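Local coordinates for A rubisco-like protein (Burkholderia fungorum, PDB 3NWR) that is of unknown function but, as a rubisco-like protein with a TIM-barrel catalytic domain, is probably an enzyme of the lyase class, at residues 352-364 / 367-381. Sequence-based numbering, arbitrary orientation.
Sequences LPAFSSGQWAGTV and TFDAVRSTDLLFMSG. With SO4 (sulfate ion), chain B.
Thr367 sets its methyl CG2 over the middle of the Phe355 ring, 3.8 Å from the centroid and 3° off the ring normal, a centred CH-pi contact. With OG1 anti to the carbonyl carbon, the Thr367 hydroxyl turns back toward the residue just ahead of the helix and donates to Thr363 O at 2.8 Å. Thr367 N reaches that oxygen from the opposite face of the carbonyl plane, so two donors grip it. Val371 CG2 meets Phe355 CZ obliquely, and Leu376 CB lies at the ring edge, 3.9 Å from Phe355 CE2, the Phe355 and Leu376 side chains running at about a right angle. Val332 and Ala336 of helix 329-340 also touch this ring. In chain order, strand 352-355, helix 364-371 and strand 377-379 form a beta-alpha-beta unit of the rubisco-type TIM barrel. The strands are parallel (14° between axes), held by bonds from Leu377 N to Pro353 O (2.9 Å, nearly straight), Phe355 N to Leu377 O and Met379 N to Phe355 O. On the face away from the helix, Ala354 CB meets Leu377 CD2 at 4.0 Å. Phe378, CG anti to its backbone nitrogen, reaches toward residues 360-364: Trp360 O lies in its ring plane at the edge, 3.5 Å from CZ, and Val364 CG2 approaches obliquely. Gln359 CB lies off-centre over the Phe378 ring, 4.2 Å from the centroid, a CH-pi contact, with amide and ring planes 80° apart; NE2 donates to Ser357 O and Leu321 O, while one water bridges OE1 to Thr367 OG1. Beyond the strands, Ser380 OG donates to Gln359 O (2.8 Å) from above the carbonyl plane, and Gly358 N donates to a sulfate, probably from the crystallisation liquor, that also bonds to Lys324 NZ and Gly382 N.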
ATOM      1  N   LEU A 352       1.521  -0.667 -21.313  1.00 11.82           N
ATOM      2  CA  LEU A 352       2.089  -1.908 -21.815  1.00 13.17           C
ATOM      3  C   LEU A 352       2.039  -2.980 -20.737  1.00 12.97           C
ATOM      4  O   LEU A 352       2.616  -2.798 -19.664  1.00 13.76           O
ATOM      5  CB  LEU A 352       3.538  -1.669 -22.231  1.00 13.63           C
ATOM      6  CG  LEU A 352       4.264  -2.814 -22.937  1.00 13.16           C
ATOM      7  CD1 LEU A 352       3.708  -3.053 -24.342  1.00 14.96           C
ATOM      8  CD2 LEU A 352       5.757  -2.509 -22.996  1.00 13.67           C
ATOM      9  N   PRO A 353       1.353  -4.107 -20.999  1.00 11.74           N
ATOM     10  CA  PRO A 353       1.349  -5.183 -20.007  1.00 11.85           C
ATOM     11  C   PRO A 353       2.648  -5.972 -20.053  1.00 13.04           C
ATOM     12  O   PRO A 353       3.177  -6.254 -21.142  1.00 13.30           O
ATOM     13  CB  PRO A 353       0.160  -6.057 -20.438  1.00 11.79           C
ATOM     14  CG  PRO A 353       0.111  -5.882 -21.936  1.00 12.94           C
ATOM     15  CD  PRO A 353       0.510  -4.420 -22.169  1.00 14.10           C
ATOM     16  N   ALA A 354       3.178  -6.280 -18.875  1.00 11.59           N
ATOM     17  CA  ALA A 354       4.369  -7.097 -18.740  1.00 11.19           C
ATOM     18  C   ALA A 354       4.007  -8.459 -18.163  1.00 14.50           C
ATOM     19  O   ALA A 354       3.533  -8.571 -17.030  1.00 13.17           O
ATOM     20  CB  ALA A 354       5.420  -6.392 -17.872  1.00 13.12           C
ATOM     21  N   PHE A 355       4.200  -9.494 -18.972  1.00 12.70           N
ATOM     22  CA  PHE A 355       3.935 -10.859 -18.550  1.00 11.40           C
ATOM     23  C   PHE A 355       5.208 -11.463 -18.007  1.00 12.35           C
ATOM     24  O   PHE A 355       6.282 -11.275 -18.590  1.00 14.15           O
ATOM     25  CB  PHE A 355       3.495 -11.696 -19.750  1.00 11.88           C
ATOM     26  CG  PHE A 355       2.139 -11.325 -20.285  1.00 11.54           C
ATOM     27  CD1 PHE A 355       1.013 -12.057 -19.917  1.00 13.72           C
ATOM     28  CD2 PHE A 355       1.993 -10.264 -21.172  1.00 12.29           C
ATOM     29  CE1 PHE A 355      -0.238 -11.725 -20.413  1.00 13.90           C
ATOM     30  CE2 PHE A 355       0.750  -9.923 -21.674  1.00 13.38           C
ATOM     31  CZ  PHE A 355      -0.370 -10.652 -21.297  1.00 13.67           C
ATOM     32  N   SER A 356       5.097 -12.212 -16.914  1.00 13.05           N
ATOM     33  CA  SER A 356       6.265 -12.850 -16.321  1.00 12.56           C
ATOM     34  C   SER A 356       5.880 -14.059 -15.483  1.00 16.12           C
ATOM     35  O   SER A 356       4.702 -14.268 -15.194  1.00 19.06           O
ATOM     36  CB  SER A 356       7.001 -11.857 -15.426  1.00 15.95           C
ATOM     37  OG  SER A 356       6.231 -11.606 -14.264  1.00 18.04           O
ATOM     38  N   SER A 357       6.902 -14.824 -15.100  1.00 14.14           N
ATOM     39  CA  SER A 357       6.791 -16.022 -14.255  1.00 14.56           C
ATOM     40  C   SER A 357       6.604 -17.289 -15.092  1.00 16.25           C
ATOM     41  O   SER A 357       5.510 -17.551 -15.593  1.00 17.79           O
ATOM     42  CB  SER A 357       5.681 -15.891 -13.203  1.00 17.37           C
ATOM     43  OG  SER A 357       5.724 -16.991 -12.307  1.00 19.23           O
ATOM     44  N   GLY A 358       7.680 -18.057 -15.239  1.00 15.48           N
ATOM     45  CA  GLY A 358       7.641 -19.308 -15.983  1.00 17.83           C
ATOM     46  C   GLY A 358       7.318 -19.134 -17.457  1.00 18.24           C
ATOM     47  O   GLY A 358       6.794 -20.049 -18.100  1.00 16.66           O
ATOM     48  N   GLN A 359       7.630 -17.965 -18.003  1.00 15.65           N
ATOM     49  CA  GLN A 359       7.337 -17.696 -19.403  1.00 14.62           C
ATOM     50  C   GLN A 359       8.423 -18.243 -20.317  1.00 13.92           C
ATOM     51  O   GLN A 359       9.616 -18.145 -20.028  1.00 15.87           O
ATOM     52  CB  GLN A 359       7.149 -16.200 -19.636  1.00 15.40           C
ATOM     53  CG  GLN A 359       5.983 -15.621 -18.834  1.00 14.17           C
ATOM     54  CD  GLN A 359       4.689 -16.373 -19.089  1.00 14.08           C
ATOM     55  OE1 GLN A 359       4.156 -16.345 -20.201  1.00 15.37           O
ATOM     56  NE2 GLN A 359       4.169 -17.034 -18.058  1.00 16.12           N
ATOM     57  N   TRP A 360       7.999 -18.820 -21.432  1.00 14.40           N
ATOM     58  CA  TRP A 360       8.931 -19.400 -22.387  1.00 15.63           C
ATOM     59  C   TRP A 360       8.188 -19.648 -23.697  1.00 13.46           C
ATOM     60  O   TRP A 360       7.036 -19.231 -23.846  1.00 14.52           O
ATOM     61  CB  TRP A 360       9.540 -20.692 -21.819  1.00 15.72           C
ATOM     62  CG  TRP A 360       8.566 -21.824 -21.670  1.00 14.37           C
ATOM     63  CD1 TRP A 360       7.540 -21.919 -20.771  1.00 17.70           C
ATOM     64  CD2 TRP A 360       8.545 -23.037 -22.434  1.00 14.54           C
ATOM     65  NE1 TRP A 360       6.878 -23.118 -20.933  1.00 16.81           N
ATOM     66  CE2 TRP A 360       7.470 -23.814 -21.955  1.00 13.75           C
ATOM     67  CE3 TRP A 360       9.324 -23.531 -23.488  1.00 15.32           C
ATOM     68  CZ2 TRP A 360       7.163 -25.065 -22.487  1.00 16.34           C
ATOM     69  CZ3 TRP A 360       9.008 -24.772 -24.021  1.00 17.03           C
ATOM     70  CH2 TRP A 360       7.940 -25.521 -23.520  1.00 17.12           C
ATOM     71  N   ALA A 361       8.831 -20.307 -24.656  1.00 14.32           N
ATOM     72  CA  ALA A 361       8.163 -20.557 -25.935  1.00 14.05           C
ATOM     73  C   ALA A 361       6.768 -21.139 -25.740  1.00 13.66           C
ATOM     74  O   ALA A 361       5.826 -20.755 -26.427  1.00 15.95           O
ATOM     75  CB  ALA A 361       8.998 -21.484 -26.809  1.00 15.77           C
ATOM     76  N   GLY A 362       6.645 -22.059 -24.787  1.00 15.24           N
ATOM     77  CA  GLY A 362       5.398 -22.766 -24.562  1.00 15.03           C
ATOM     78  C   GLY A 362       4.248 -21.978 -23.951  1.00 15.90           C
ATOM     79  O   GLY A 362       3.149 -22.513 -23.807  1.00 19.35           O
ATOM     80  N   THR A 363       4.486 -20.725 -23.566  1.00 15.27           N
ATOM     81  CA  THR A 363       3.393 -19.881 -23.082  1.00 13.32           C
ATOM     82  C   THR A 363       3.058 -18.756 -24.060  1.00 12.29           C
ATOM     83  O   THR A 363       2.195 -17.916 -23.796  1.00 14.67           O
ATOM     84  CB  THR A 363       3.704 -19.260 -21.701  1.00 14.38           C
ATOM     85  OG1 THR A 363       4.880 -18.438 -21.803  1.00 14.69           O
ATOM     86  CG2 THR A 363       3.946 -20.342 -20.670  1.00 15.33           C
ATOM     87  N   VAL A 364       3.712 -18.759 -25.216  1.00 13.97           N
ATOM     88  CA  VAL A 364       3.515 -17.696 -26.192  1.00 13.88           C
ATOM     89  C   VAL A 364       2.120 -17.719 -26.830  1.00 14.35           C
ATOM     90  O   VAL A 364       1.473 -16.688 -26.953  1.00 15.34           O
ATOM     91  CB  VAL A 364       4.609 -17.750 -27.267  1.00 14.73           C
ATOM     92  CG1 VAL A 364       4.242 -16.883 -28.472  1.00 13.89           C
ATOM     93  CG2 VAL A 364       5.947 -17.326 -26.657  1.00 14.19           C
ATOM     94  N   THR A 367      -0.496 -16.422 -24.497  1.00 14.98           N
ATOM     95  CA  THR A 367      -0.278 -14.995 -24.274  1.00 15.12           C
ATOM     96  C   THR A 367      -0.814 -14.175 -25.447  1.00 16.62           C
ATOM     97  O   THR A 367      -1.518 -13.186 -25.252  1.00 17.50           O
ATOM     98  CB  THR A 367       1.212 -14.710 -24.025  1.00 16.40           C
ATOM     99  OG1 THR A 367       1.622 -15.390 -22.835  1.00 15.01           O
ATOM    100  CG2 THR A 367       1.467 -13.207 -23.845  1.00 16.87           C
ATOM    101  N   PHE A 368      -0.485 -14.600 -26.666  1.00 13.90           N
ATOM    102  CA  PHE A 368      -0.954 -13.935 -27.875  1.00 16.40           C
ATOM    103  C   PHE A 368      -2.478 -13.928 -27.910  1.00 18.50           C
ATOM    104  O   PHE A 368      -3.103 -12.913 -28.226  1.00 18.86           O
ATOM    105  CB  PHE A 368      -0.389 -14.657 -29.106  1.00 15.01           C
ATOM    106  CG  PHE A 368      -0.663 -13.962 -30.414  1.00 19.21           C
ATOM    107  CD1 PHE A 368      -0.397 -12.612 -30.575  1.00 19.86           C
ATOM    108  CD2 PHE A 368      -1.148 -14.679 -31.501  1.00 19.55           C
ATOM    109  CE1 PHE A 368      -0.635 -11.980 -31.793  1.00 22.02           C
ATOM    110  CE2 PHE A 368      -1.381 -14.051 -32.721  1.00 21.81           C
ATOM    111  CZ  PHE A 368      -1.125 -12.706 -32.864  1.00 22.54           C
ATOM    112  N   ASP A 369      -3.073 -15.067 -27.576  1.00 18.86           N
ATOM    113  CA  ASP A 369      -4.525 -15.191 -27.603  1.00 24.06           C
ATOM    114  C   ASP A 369      -5.200 -14.359 -26.505  1.00 22.66           C
ATOM    115  O   ASP A 369      -6.310 -13.872 -26.691  1.00 25.86           O
ATOM    116  CB  ASP A 369      -4.930 -16.666 -27.540  1.00 20.55           C
ATOM    117  CG  ASP A 369      -4.574 -17.420 -28.812  1.00 21.94           C
ATOM    118  OD1 ASP A 369      -4.330 -16.767 -29.853  1.00 23.44           O
ATOM    119  OD2 ASP A 369      -4.540 -18.668 -28.783  1.00 22.07           O
ATOM    120  N   ALA A 370      -4.519 -14.169 -25.381  1.00 19.87           N
ATOM    121  CA  ALA A 370      -5.028 -13.289 -24.323  1.00 20.59           C
ATOM    122  C   ALA A 370      -5.052 -11.819 -24.750  1.00 23.87           C
ATOM    123  O   ALA A 370      -6.053 -11.127 -24.561  1.00 26.51           O
ATOM    124  CB  ALA A 370      -4.211 -13.450 -23.039  1.00 21.24           C
ATOM    125  N   VAL A 371      -3.949 -11.344 -25.321  1.00 19.02           N
ATOM    126  CA  VAL A 371      -3.803  -9.929 -25.661  1.00 19.67           C
ATOM    127  C   VAL A 371      -4.516  -9.559 -26.966  1.00 21.67           C
ATOM    128  O   VAL A 371      -5.039  -8.452 -27.102  1.00 21.04           O
ATOM    129  CB  VAL A 371      -2.311  -9.533 -25.740  1.00 18.32           C
ATOM    130  CG1 VAL A 371      -2.140  -8.091 -26.235  1.00 18.43           C
ATOM    131  CG2 VAL A 371      -1.636  -9.721 -24.371  1.00 19.38           C
ATOM    132  N   ARG A 372      -4.545 -10.490 -27.915  1.00 18.32           N
ATOM    133  CA  ARG A 372      -5.110 -10.238 -29.244  1.00 21.15           C
ATOM    134  C   ARG A 372      -4.312  -9.187 -30.019  1.00 18.85           C
ATOM    135  O   ARG A 372      -4.837  -8.534 -30.924  1.00 22.49           O
ATOM    136  CB  ARG A 372      -6.589  -9.835 -29.167  1.00 22.71           C
ATOM    137  CG  ARG A 372      -7.487 -10.855 -28.475  1.00 29.39           C
ATOM    138  CD  ARG A 372      -7.628 -12.148 -29.281  1.00 33.47           C
ATOM    139  NE  ARG A 372      -8.365 -13.155 -28.516  1.00 36.68           N
ATOM    140  CZ  ARG A 372      -9.687 -13.156 -28.367  1.00 40.93           C
ATOM    141  NH1 ARG A 372     -10.422 -12.213 -28.945  1.00 39.34           N
ATOM    142  NH2 ARG A 372     -10.278 -14.098 -27.641  1.00 39.62           N
ATOM    143  N   SER A 373      -3.040  -9.037 -29.654  1.00 16.60           N
ATOM    144  CA  SER A 373      -2.089  -8.210 -30.395  1.00 15.14           C
ATOM    145  C   SER A 373      -0.691  -8.561 -29.918  1.00 15.14           C
ATOM    146  O   SER A 373      -0.529  -9.429 -29.064  1.00 17.18           O
ATOM    147  CB  SER A 373      -2.345  -6.720 -30.166  1.00 18.82           C
ATOM    148  OG  SER A 373      -1.693  -6.279 -28.982  1.00 16.98           O
ATOM    149  N   THR A 374       0.318  -7.883 -30.454  1.00 15.70           N
ATOM    150  CA  THR A 374       1.693  -8.113 -30.003  1.00 15.14           C
ATOM    151  C   THR A 374       2.174  -7.028 -29.051  1.00 15.43           C
ATOM    152  O   THR A 374       3.359  -6.988 -28.720  1.00 15.26           O
ATOM    153  CB  THR A 374       2.697  -8.196 -31.174  1.00 15.96           C
ATOM    154  OG1 THR A 374       2.704  -6.953 -31.896  1.00 18.71           O
ATOM    155  CG2 THR A 374       2.342  -9.348 -32.113  1.00 17.45           C
ATOM    156  N   ASP A 375       1.257  -6.156 -28.628  1.00 14.23           N
ATOM    157  CA  ASP A 375       1.608  -5.011 -27.770  1.00 13.44           C
ATOM    158  C   ASP A 375       1.782  -5.448 -26.313  1.00 14.09           C
ATOM    159  O   ASP A 375       0.906  -5.256 -25.449  1.00 14.37           O
ATOM    160  CB  ASP A 375       0.556  -3.910 -27.908  1.00 14.36           C
ATOM    161  CG  ASP A 375       0.602  -3.225 -29.282  1.00 14.64           C
ATOM    162  OD1 ASP A 375       1.615  -3.334 -29.989  1.00 17.41           O
ATOM    163  OD2 ASP A 375      -0.378  -2.553 -29.655  1.00 21.79           O
ATOM    164  N   LEU A 376       2.930  -6.056 -26.054  1.00 13.76           N
ATOM    165  CA  LEU A 376       3.205  -6.608 -24.744  1.00 11.14           C
ATOM    166  C   LEU A 376       4.702  -6.767 -24.534  1.00 12.12           C
ATOM    167  O   LEU A 376       5.482  -6.856 -25.496  1.00 14.22           O
ATOM    168  CB  LEU A 376       2.469  -7.947 -24.573  1.00 12.61           C
ATOM    169  CG  LEU A 376       2.911  -9.053 -25.535  1.00 14.75           C
ATOM    170  CD1 LEU A 376       3.873 -10.022 -24.858  1.00 13.30           C
ATOM    171  CD2 LEU A 376       1.703  -9.791 -26.118  1.00 16.62           C
ATOM    172  N   LEU A 377       5.093  -6.771 -23.265  1.00 10.65           N
ATOM    173  CA  LEU A 377       6.452  -7.086 -22.849  1.00 11.83           C
ATOM    174  C   LEU A 377       6.456  -8.491 -22.265  1.00 13.56           C
ATOM    175  O   LEU A 377       5.736  -8.775 -21.306  1.00 12.77           O
ATOM    176  CB  LEU A 377       6.929  -6.058 -21.812  1.00 11.53           C
ATOM    177  CG  LEU A 377       8.291  -6.289 -21.147  1.00 12.57           C
ATOM    178  CD1 LEU A 377       9.405  -6.343 -22.175  1.00 14.49           C
ATOM    179  CD2 LEU A 377       8.563  -5.187 -20.119  1.00 14.43           C
ATOM    180  N   PHE A 378       7.245  -9.370 -22.878  1.00 12.66           N
ATOM    181  CA  PHE A 378       7.283 -10.788 -22.525  1.00 10.27           C
ATOM    182  C   PHE A 378       8.569 -11.100 -21.772  1.00 12.70           C
ATOM    183  O   PHE A 378       9.652 -11.180 -22.375  1.00 13.86           O
ATOM    184  CB  PHE A 378       7.207 -11.606 -23.823  1.00 12.77           C
ATOM    185  CG  PHE A 378       6.927 -13.080 -23.623  1.00 12.45           C
ATOM    186  CD1 PHE A 378       5.666 -13.514 -23.260  1.00 13.61           C
ATOM    187  CD2 PHE A 378       7.924 -14.025 -23.836  1.00 13.62           C
ATOM    188  CE1 PHE A 378       5.400 -14.874 -23.097  1.00 13.81           C
ATOM    189  CE2 PHE A 378       7.665 -15.391 -23.687  1.00 14.23           C
ATOM    190  CZ  PHE A 378       6.400 -15.808 -23.303  1.00 13.97           C
ATOM    191  N   MET A 379       8.450 -11.259 -20.458  1.00 13.14           N
ATOM    192  CA  MET A 379       9.608 -11.485 -19.597  1.00 12.28           C
ATOM    193  C   MET A 379       9.843 -12.965 -19.423  1.00 14.71           C
ATOM    194  O   MET A 379       8.981 -13.679 -18.897  1.00 15.81           O
ATOM    195  CB  MET A 379       9.385 -10.861 -18.214  1.00 14.49           C
ATOM    196  CG  MET A 379       9.019  -9.383 -18.232  1.00 13.29           C
ATOM    197  SD  MET A 379      10.341  -8.342 -18.855  1.00 14.90           S
ATOM    198  CE  MET A 379      11.697  -8.857 -17.824  1.00 15.85           C
ATOM    199  N   SER A 380      11.022 -13.417 -19.835  1.00 13.94           N
ATOM    200  CA  SER A 380      11.393 -14.819 -19.719  1.00 15.18           C
ATOM    201  C   SER A 380      12.714 -14.938 -18.963  1.00 18.10           C
ATOM    202  O   SER A 380      13.680 -14.235 -19.267  1.00 17.90           O
ATOM    203  CB  SER A 380      11.494 -15.439 -21.117  1.00 16.72           C
ATOM    204  OG  SER A 380      11.802 -16.825 -21.054  1.00 16.79           O
ATOM    205  N   GLY A 381      12.742 -15.811 -17.962  1.00 17.53           N
ATOM    206  CA  GLY A 381      13.953 -16.066 -17.196  1.00 18.84           C
ATOM    207  C   GLY A 381      14.611 -17.341 -17.664  1.00 19.59           C
ATOM    208  O   GLY A 381      15.327 -17.341 -18.659  1.00 19.24           O
TER
HETATM  209  S   SO4 B 433      11.146 -18.658 -14.314  0.81 28.44           S
HETATM  210  O1  SO4 B 433      12.390 -17.993 -14.698  1.00 25.06           O
HETATM  211  O2  SO4 B 433      10.602 -19.401 -15.445  0.74 24.41           O
HETATM  212  O3  SO4 B 433      10.179 -17.655 -13.879  0.85 25.39           O
HETATM  213  O4  SO4 B 433      11.407 -19.571 -13.207  0.51 29.98           O
HETATM  214  O   HOH W   1       9.096 -15.569 -16.959  1.00 17.24           O
HETATM  215  O   HOH W   2       1.809 -15.185 -20.027  1.00 16.50           O
HETATM  216  O   HOH W   3      11.176 -18.268 -17.794  1.00 18.05           O